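PDB 1KJN: MTH0777 from Methanothermobacter thermautotrophicus, which is of unknown function and belongs to the DUF1890 family, forming a two-chain assembly of subunits built around a six-stranded parallel beta-sheet. Local coordinates for residues T28-K31 with L32-G36; H139-P142 with A143-R146. All blocks are in the same frame, centred on the assembly; numbering follows the deposited sequence.

Contact 1: residues T28-K31 with L32-G36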
ATOM      1  N   THR A  28       3.410   9.773  -4.637  1.00 19.35           N
ATOM      2  CA  THR A  28       4.451  10.657  -5.151  1.00 17.01           C
ATOM      3  C   THR A  28       4.606  10.469  -6.661  1.00 22.13           C
ATOM      4  O   THR A  28       4.712  11.451  -7.386  1.00 21.35           O
ATOM      5  CB  THR A  28       5.785  10.386  -4.455  1.00 20.22           C
ATOM      6  OG1 THR A  28       5.576  10.409  -3.040  1.00 15.74           O
ATOM      7  CG2 THR A  28       6.845  11.458  -4.824  1.00 18.59           C
ATOM      8  N   SER A  29       4.550   9.221  -7.137  1.00 18.94           N
ATOM      9  CA  SER A  29       4.685   8.951  -8.571  1.00 21.97           C
ATOM     10  C   SER A  29       3.537   9.586  -9.360  1.00 20.75           C
ATOM     11  O   SER A  29       3.723  10.089 -10.472  1.00 21.71           O
ATOM     12  CB  SER A  29       4.750   7.454  -8.854  1.00 20.49           C
ATOM     13  OG  SER A  29       4.758   7.205 -10.256  1.00 21.96           O
ATOM     14  N   HIS A  30       2.347   9.545  -8.780  1.00 18.31           N
ATOM     15  CA  HIS A  30       1.197  10.149  -9.406  1.00 17.01           C
ATOM     16  C   HIS A  30       1.414  11.654  -9.461  1.00 20.18           C
ATOM     17  O   HIS A  30       1.050  12.287 -10.444  1.00 17.29           O
ATOM     18  CB  HIS A  30      -0.072   9.850  -8.626  1.00 20.92           C
ATOM     19  CG  HIS A  30      -1.268  10.597  -9.120  1.00 27.85           C
ATOM     20  ND1 HIS A  30      -1.864  11.611  -8.395  1.00 30.55           N
ATOM     21  CD2 HIS A  30      -2.005  10.459 -10.250  1.00 25.86           C
ATOM     22  CE1 HIS A  30      -2.916  12.057  -9.055  1.00 31.48           C
ATOM     23  NE2 HIS A  30      -3.025  11.374 -10.186  1.00 30.04           N
ATOM     24  N   LYS A  31       1.981  12.231  -8.402  1.00 16.99           N
ATOM     25  CA  LYS A  31       2.236  13.671  -8.389  1.00 21.66           C
ATOM     26  C   LYS A  31       3.186  14.037  -9.524  1.00 26.81           C
ATOM     27  O   LYS A  31       2.976  15.026 -10.224  1.00 27.54           O
ATOM     28  CB  LYS A  31       2.853  14.103  -7.063  1.00 23.73           C
ATOM     29  CG  LYS A  31       1.922  13.963  -5.883  1.00 28.85           C
ATOM     30  CD  LYS A  31       0.754  14.951  -5.959  1.00 29.89           C
ATOM     31  CE  LYS A  31       1.141  16.322  -5.438  1.00 27.95           C
ATOM     32  NZ  LYS A  31      -0.054  17.220  -5.370  1.00 36.54           N
ATOM     33  N   LEU A  32       4.215  13.213  -9.718  1.00 23.69           N
ATOM     34  CA  LEU A  32       5.202  13.452 -10.747  1.00 23.63           C
ATOM     35  C   LEU A  32       4.618  13.313 -12.144  1.00 22.55           C
ATOM     36  O   LEU A  32       4.936  14.114 -13.023  1.00 23.16           O
ATOM     37  CB  LEU A  32       6.422  12.531 -10.545  1.00 20.34           C
ATOM     38  CG  LEU A  32       7.289  12.876  -9.325  1.00 15.19           C
ATOM     39  CD1 LEU A  32       8.379  11.840  -9.099  1.00 18.98           C
ATOM     40  CD2 LEU A  32       7.904  14.249  -9.505  1.00 24.62           C
ATOM     41  N   LYS A  33       3.749  12.322 -12.341  1.00 25.90           N
ATOM     42  CA  LYS A  33       3.109  12.102 -13.639  1.00 28.28           C
ATOM     43  C   LYS A  33       2.166  13.255 -13.966  1.00 32.95           C
ATOM     44  O   LYS A  33       1.886  13.530 -15.128  1.00 34.42           O
ATOM     45  CB  LYS A  33       2.328  10.780 -13.660  1.00 28.86           C
ATOM     46  CG  LYS A  33       3.222   9.538 -13.741  1.00 29.48           C
ATOM     47  CD  LYS A  33       2.427   8.243 -13.594  1.00 22.17           C
ATOM     48  CE  LYS A  33       1.432   8.025 -14.744  1.00 22.26           C
ATOM     49  NZ  LYS A  33       2.077   8.119 -16.098  1.00 20.54           N
ATOM     50  N   LYS A  34       1.646  13.881 -12.917  1.00 33.08           N
ATOM     51  CA  LYS A  34       0.748  15.010 -13.032  1.00 37.12           C
ATOM     52  C   LYS A  34       1.583  16.160 -13.591  1.00 37.86           C
ATOM     53  O   LYS A  34       1.064  17.038 -14.283  1.00 39.49           O
ATOM     54  CB  LYS A  34       0.218  15.373 -11.640  1.00 36.93           C
ATOM     55  CG  LYS A  34      -1.202  15.874 -11.579  1.00 45.55           C
ATOM     56  CD  LYS A  34      -2.195  14.801 -11.973  1.00 52.14           C
ATOM     57  CE  LYS A  34      -3.613  15.359 -11.914  1.00 54.77           C
ATOM     58  NZ  LYS A  34      -4.577  14.542 -12.704  1.00 55.85           N
ATOM     59  N   LYS A  35       2.878  16.154 -13.277  1.00 34.47           N
ATOM     60  CA  LYS A  35       3.788  17.186 -13.771  1.00 38.33           C
ATOM     61  C   LYS A  35       4.383  16.863 -15.158  1.00 37.37           C
ATOM     62  O   LYS A  35       5.238  17.597 -15.645  1.00 37.90           O
ATOM     63  CB  LYS A  35       4.917  17.429 -12.764  1.00 37.87           C
ATOM     64  CG  LYS A  35       4.501  18.140 -11.486  1.00 33.47           C
ATOM     65  CD  LYS A  35       5.673  18.150 -10.522  1.00 39.81           C
ATOM     66  CE  LYS A  35       5.403  18.976  -9.291  1.00 40.59           C
ATOM     67  NZ  LYS A  35       5.384  20.424  -9.621  1.00 43.54           N
ATOM     68  N   GLY A  36       3.953  15.761 -15.769  1.00 36.43           N
ATOM     69  CA  GLY A  36       4.447  15.394 -17.090  1.00 35.74           C
ATOM     70  C   GLY A  36       5.515  14.308 -17.146  1.00 37.32           C
ATOM     71  O   GLY A  36       5.805  13.744 -18.211  1.00 36.62           O
TER
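Lys33 N donates to Ser29 O at 2.9 Å, and Leu32 N donates to Thr28 O at 3.0 Å. These i to i+4 bonds belong to the last turns of helix 21-34, which ends in a Schellman motif. The helix is the crossover of a beta-alpha-beta unit between the parallel strands 8-12 and 38-43. Lys34 N continues the ladder to His30 O at 3.0 Å, with a more bent N-H...O angle of 139°. The next rung is weak: Lys31 O receives Lys35 N and Lys34 N, both in weak bonds. Gly36 N then turns back to Lys33 O at 3.1 Å. Gly36 has a positive phi, where a beta-carbon would collide with the carbonyl O of Lys35, so a glycine fits.

Leu32 reaches inward against Met11 and Val39 of the sheet and Met153 of helix 143-153. Its CG lies 3.5 Å from Thr28 O, because chi1 of -70° sets CG beside the backbone N. Thr28 OG1 and Ser29 OG are held by the backbone carbonyls of Leu24 and Tyr60, while Lys33, its chain bent at chi3 and chi4, pairs with Asp62, and Lys35 NZ bonds to Met153 O. Both of these lysines first run their methylenes past carbonyls of the preceding turn: Lys33 CG lies 3.4 Å from Ser29 O.

On the face toward the second subunit, His30 and Lys34 lie side by side and point the same way. Both pack on Glu57 of the second subunit, and the His30 ring also meets the Tyr60 ring at about 90°. The aliphatic part of Lys34 approaches the imidazole obliquely, with Lys34 CD 4.0 Å from His30 NE2.

Contact 2: residues H139-P142 with A143-R146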
ATOM      1  N   HIS A 139       4.806   5.820  10.704  1.00 29.98           N
ATOM      2  CA  HIS A 139       4.819   4.387  10.484  1.00 30.97           C
ATOM      3  C   HIS A 139       3.564   3.934   9.737  1.00 27.18           C
ATOM      4  O   HIS A 139       3.661   3.347   8.663  1.00 31.99           O
ATOM      5  CB  HIS A 139       4.928   3.640  11.800  1.00 34.25           C
ATOM      6  CG  HIS A 139       4.917   2.155  11.642  1.00 40.07           C
ATOM      7  ND1 HIS A 139       3.771   1.396  11.808  1.00 40.81           N
ATOM      8  CD2 HIS A 139       5.898   1.282  11.311  1.00 33.69           C
ATOM      9  CE1 HIS A 139       4.052   0.128  11.584  1.00 42.51           C
ATOM     10  NE2 HIS A 139       5.339   0.029  11.278  1.00 38.65           N
ATOM     11  N   HIS A 140       2.391   4.187  10.313  1.00 23.72           N
ATOM     12  CA  HIS A 140       1.145   3.785   9.673  1.00 26.21           C
ATOM     13  C   HIS A 140       0.279   4.915   9.132  1.00 20.58           C
ATOM     14  O   HIS A 140      -0.499   4.692   8.222  1.00 20.85           O
ATOM     15  CB  HIS A 140       0.329   2.846  10.576  1.00 30.47           C
ATOM     16  CG  HIS A 140       0.344   3.229  12.019  1.00 35.98           C
ATOM     17  ND1 HIS A 140       1.451   3.049  12.824  1.00 40.15           N
ATOM     18  CD2 HIS A 140      -0.601   3.798  12.804  1.00 43.64           C
ATOM     19  CE1 HIS A 140       1.189   3.496  14.038  1.00 45.02           C
ATOM     20  NE2 HIS A 140      -0.054   3.956  14.053  1.00 47.79           N
ATOM     21  N   ASN A 141       0.434   6.123   9.669  1.00 21.58           N
ATOM     22  CA  ASN A 141      -0.340   7.276   9.196  1.00 19.96           C
ATOM     23  C   ASN A 141       0.535   8.031   8.194  1.00 22.72           C
ATOM     24  O   ASN A 141       1.561   8.609   8.550  1.00 25.32           O
ATOM     25  CB  ASN A 141      -0.731   8.198  10.360  1.00 21.73           C
ATOM     26  CG  ASN A 141      -1.605   9.386   9.920  1.00 20.15           C
ATOM     27  OD1 ASN A 141      -1.798   9.632   8.732  1.00 19.74           O
ATOM     28  ND2 ASN A 141      -2.167  10.099  10.898  1.00 18.60           N
ATOM     29  N   PRO A 142       0.105   8.084   6.932  1.00 23.16           N
ATOM     30  CA  PRO A 142       0.871   8.775   5.889  1.00 21.98           C
ATOM     31  C   PRO A 142       0.766  10.297   5.910  1.00 20.17           C
ATOM     32  O   PRO A 142       1.631  10.975   5.359  1.00 17.69           O
ATOM     33  CB  PRO A 142       0.242   8.237   4.621  1.00 20.54           C
ATOM     34  CG  PRO A 142      -1.218   8.181   5.003  1.00 20.68           C
ATOM     35  CD  PRO A 142      -1.182   7.603   6.411  1.00 19.63           C
ATOM     36  N   ALA A 143      -0.273  10.822   6.559  1.00 20.42           N
ATOM     37  CA  ALA A 143      -0.542  12.263   6.599  1.00 20.08           C
ATOM     38  C   ALA A 143       0.622  13.237   6.707  1.00 17.06           C
ATOM     39  O   ALA A 143       0.786  14.059   5.824  1.00 23.13           O
ATOM     40  CB  ALA A 143      -1.628  12.592   7.620  1.00 18.43           C
ATOM     41  N   PRO A 144       1.500  13.101   7.716  1.00 20.07           N
ATOM     42  CA  PRO A 144       2.632  14.040   7.845  1.00 21.45           C
ATOM     43  C   PRO A 144       3.477  14.106   6.581  1.00 25.75           C
ATOM     44  O   PRO A 144       3.794  15.195   6.070  1.00 27.19           O
ATOM     45  CB  PRO A 144       3.470  13.444   8.979  1.00 23.04           C
ATOM     46  CG  PRO A 144       2.519  12.576   9.723  1.00 25.63           C
ATOM     47  CD  PRO A 144       1.615  12.004   8.686  1.00 22.13           C
ATOM     48  N   LEU A 145       3.861  12.930   6.091  1.00 20.23           N
ATOM     49  CA  LEU A 145       4.667  12.846   4.889  1.00 20.57           C
ATOM     50  C   LEU A 145       3.903  13.343   3.690  1.00 19.51           C
ATOM     51  O   LEU A 145       4.454  14.072   2.869  1.00 20.35           O
ATOM     52  CB  LEU A 145       5.128  11.404   4.640  1.00 17.80           C
ATOM     53  CG  LEU A 145       6.186  10.898   5.628  1.00 20.80           C
ATOM     54  CD1 LEU A 145       6.298   9.399   5.540  1.00 22.10           C
ATOM     55  CD2 LEU A 145       7.530  11.562   5.321  1.00 19.58           C
ATOM     56  N   ARG A 146       2.640  12.933   3.581  1.00 18.86           N
ATOM     57  CA  ARG A 146       1.825  13.319   2.436  1.00 21.48           C
ATOM     58  C   ARG A 146       1.720  14.831   2.281  1.00 24.19           C
ATOM     59  O   ARG A 146       1.846  15.344   1.174  1.00 20.77           O
ATOM     60  CB  ARG A 146       0.433  12.677   2.526  1.00 22.09           C
ATOM     61  CG  ARG A 146      -0.501  12.984   1.353  1.00 27.28           C
ATOM     62  CD  ARG A 146      -1.366  14.237   1.625  1.00 33.32           C
ATOM     63  NE  ARG A 146      -2.256  14.549   0.511  1.00 41.63           N
ATOM     64  CZ  ARG A 146      -3.355  13.860   0.200  1.00 50.04           C
ATOM     65  NH1 ARG A 146      -3.724  12.811   0.928  1.00 50.31           N
ATOM     66  NH2 ARG A 146      -4.060  14.187  -0.879  1.00 50.17           N
TER
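Asn141 swings its amide forward to Ala143: chi1 of -177° places CG beside its own carbonyl carbon, and a chi2 near zero turns OD1 toward the backbone ahead. There OD1 accepts from Ala143 N at 2.9 Å. The donor sits above the amide plane, 42° out of it. The same oxygen lies 3.2 Å from Ala143 CB, so the methyl group packs beside the bond.

This is a side-chain capping bond at the start of helix 143-153, the last helix of the chain. Pro142 follows Asn141 and supplies the first carbonyl of the helical ladder. Its O takes Arg146 N at 2.8 Å, in a nearly straight bond of 167°. Arg146 CB lies 3.5 Å from that oxygen, while the rest of the side chain bends away at chi2 and forms a salt bridge with Asp150 one turn on.

Two prolines shape the entry. Neither has an N-H to donate, and Ala143 between them gives its own to Asn141. Pro144 CD comes within 3.4 Å of Asn141 O, packing the ring against the backbone of the loop. With its amide gone, an alanine in place of Asn141 is likely to leave the Ala143 N-H without its side-chain acceptor and the Ala143 methyl without the oxygen beside it.

Pro142 packs on Leu24 of helix 21-34 and on Leu50 of the second subunit; Asn141 and Ala143 touch Arg49 of that subunit. Leu145 turns inward to Ile134 and Ile109 of the sheet. Further back in the loop, His139 and His140 are hydrogen-bonded, ND1 of His139 to ND1 of His140 at 3.0 Å, and either could be the donor.

Contact 1 closes before contact 2 opens along the chain. Their centres are 19 Å apart, and their nearest atoms are about 7 Å apart without touching. Contact 1 finishes helix 21-34, whereas contact 2 starts helix 143-153. The two helices pack on one another. Leu24 meets Pro142 and Leu145 near one end, and Met153 meets Thr28 and Leu32 near the other. Strand 8-12, just before the first helix, is inside the parallel sheet, while strand 132-136, before the last, is the outermost strand on one side of the sheet within this chain. Both contacts also touch the second subunit, so both helices contribute residues to the contact between subunits.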